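PDB 6FOP: glycoside hydrolase family 81 from Clostridium thermocellum, which probably hydrolyses beta-1,3-glucans such as laminarin, as a family 81 glycoside hydrolase of the Clostridium thermocellum cellulosome. Local coordinates for residues Ile681-Val685 against Val713-Ser717. Numbering follows the deposited sequence.
Sequences IRTYV and VSTGS
The Y684 ring offers its edge to the opposite strand: the carbonyl oxygen of S714 lies close to the ring plane, 3.4 Å from CD1 of Y684. G716 O approaches the same ring obliquely, while F698 packs against it edge-to-face. With CG beside the backbone N (chi1 -55°), the ring extends back along its own strand, where its hydroxyl hydrogen-bonds D700. The carboxylate of D700 also forms a salt bridge with R682, on the same side of the sheet as Y684. A tyrosine suits this buried position because its ring packs against V675 and M704 while its OH reaches D700.

The strands run antiparallel. Y684 and S714 form a hydrogen-bonded pair: Y684 N gives a nearly straight bond to S714 O (2.8 Å, 173° at the hydrogen), and S714 N returns one to Y684 O at 3.0 Å. Beyond T715, G716 N donates to R682 O at 2.8 Å. G716 has a positive phi (84°), a backbone shape that glycine adopts easily, and the chain turns out of the strand there.

On the other face T683 and T715 form a non-hydrogen-bonded pair, and T683 OG1 and T715 OG1 share a hydrogen bond, 2.8 Å apart. Each threonine holds its hydroxyl beside its own backbone N, freeing the methyl for neighbours: T683 CG2 presses tightly on V713 CG1 at 3.4 Å, and T715 CG2 meets CG2 of I681. Threonine thus supplies both polar and apolar contacts, its branched CB at ease in the extended backbone.

Strand 710-715 is an outermost strand of a four-stranded antiparallel sheet within this chain. Its backbone bonds fix the register, while K702, bound to S714 OG and G716 O, and D700 tie the tyrosine-bearing face by polar contacts to the loop joining strands 694-697 and 703-706.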
loop_
_atom_site.group_PDB
_atom_site.type_symbol
_atom_site.label_atom_id
_atom_site.label_comp_id
_atom_site.label_asym_id
_atom_site.label_seq_id
_atom_site.Cartn_x
_atom_site.Cartn_y
_atom_site.Cartn_z
ATOM N N ILE A 681 8.300 8.848 -32.767
ATOM C CA ILE A 681 9.088 7.660 -33.118
ATOM C C ILE A 681 9.169 6.780 -31.870
ATOM O O ILE A 681 9.710 7.225 -30.850
ATOM C CB ILE A 681 10.530 8.037 -33.546
ATOM C CG1 ILE A 681 10.543 9.082 -34.682
ATOM C CG2 ILE A 681 11.290 6.773 -33.907
ATOM C CD1 ILE A 681 9.759 8.681 -35.887
ATOM N N ARG A 682 8.661 5.551 -31.950
ATOM C CA ARG A 682 8.678 4.639 -30.810
ATOM C C ARG A 682 9.934 3.790 -30.765
ATOM O O ARG A 682 10.413 3.319 -31.797
ATOM C CB ARG A 682 7.449 3.731 -30.812
ATOM C CG ARG A 682 6.207 4.452 -30.362
ATOM C CD ARG A 682 4.992 3.550 -30.380
ATOM N NE ARG A 682 3.871 4.308 -29.842
ATOM C CZ ARG A 682 2.590 4.073 -30.075
ATOM N NH1 ARG A 682 2.200 3.069 -30.861
ATOM N NH2 ARG A 682 1.693 4.880 -29.510
ATOM N N THR A 683 10.458 3.610 -29.557
ATOM C CA THR A 683 11.503 2.636 -29.283
ATOM C C THR A 683 10.943 1.625 -28.281
ATOM O O THR A 683 10.324 1.991 -27.259
ATOM C CB THR A 683 12.805 3.283 -28.767
ATOM O OG1 THR A 683 13.309 4.168 -29.769
ATOM C CG2 THR A 683 13.842 2.232 -28.465
ATOM N N TYR A 684 11.150 0.360 -28.591
ATOM C CA TYR A 684 10.603 -0.754 -27.844
ATOM C C TYR A 684 11.752 -1.467 -27.151
ATOM O O TYR A 684 12.760 -1.793 -27.806
ATOM C CB TYR A 684 9.914 -1.696 -28.821
ATOM C CG TYR A 684 8.860 -1.057 -29.691
ATOM C CD1 TYR A 684 9.196 -0.366 -30.837
ATOM C CD2 TYR A 684 7.510 -1.163 -29.371
ATOM C CE1 TYR A 684 8.249 0.222 -31.640
ATOM C CE2 TYR A 684 6.543 -0.576 -30.176
ATOM C CZ TYR A 684 6.916 0.122 -31.304
ATOM O OH TYR A 684 5.982 0.693 -32.122
ATOM N N VAL A 685 11.632 -1.708 -25.857
ATOM C CA VAL A 685 12.671 -2.354 -25.073
ATOM C C VAL A 685 12.060 -3.558 -24.382
ATOM O O VAL A 685 11.003 -3.439 -23.748
ATOM C CB VAL A 685 13.281 -1.425 -24.021
ATOM C CG1 VAL A 685 14.433 -2.114 -23.296
ATOM C CG2 VAL A 685 13.709 -0.102 -24.679
ATOM N N VAL A 713 16.460 -3.951 -27.990
ATOM C CA VAL A 713 15.926 -2.640 -28.281
ATOM C C VAL A 713 15.702 -2.534 -29.778
ATOM O O VAL A 713 16.595 -2.884 -30.582
ATOM C CB VAL A 713 16.907 -1.525 -27.878
ATOM C CG1 VAL A 713 16.309 -0.146 -28.117
ATOM C CG2 VAL A 713 17.342 -1.674 -26.402
ATOM N N SER A 714 14.547 -2.019 -30.166
ATOM C CA SER A 714 14.246 -1.775 -31.586
ATOM C C SER A 714 13.509 -0.462 -31.714
ATOM O O SER A 714 12.575 -0.204 -30.959
ATOM C CB SER A 714 13.455 -2.921 -32.201
ATOM O OG SER A 714 13.183 -2.680 -33.587
ATOM N N THR A 715 13.958 0.392 -32.634
ATOM C CA THR A 715 13.321 1.684 -32.893
ATOM C C THR A 715 12.569 1.663 -34.213
ATOM O O THR A 715 13.107 1.215 -35.229
ATOM C CB THR A 715 14.376 2.797 -32.926
ATOM O OG1 THR A 715 14.993 2.875 -31.638
ATOM C CG2 THR A 715 13.769 4.149 -33.244
ATOM N N GLY A 716 11.338 2.165 -34.202
ATOM C CA GLY A 716 10.571 2.343 -35.421
ATOM C C GLY A 716 9.846 1.096 -35.852
ATOM O O GLY A 716 9.761 0.109 -35.112
ATOM N N SER A 717 9.288 1.179 -37.049
ATOM C CA SER A 717 8.442 0.149 -37.603
ATOM C C SER A 717 9.227 -0.626 -38.626
ATOM O O SER A 717 8.596 -1.132 -39.554
ATOM C CB SER A 717 7.256 0.787 -38.325
ATOM O OG SER A 717 6.589 1.692 -37.469
ATOM O OXT SER A 717 10.457 -0.689 -38.584
#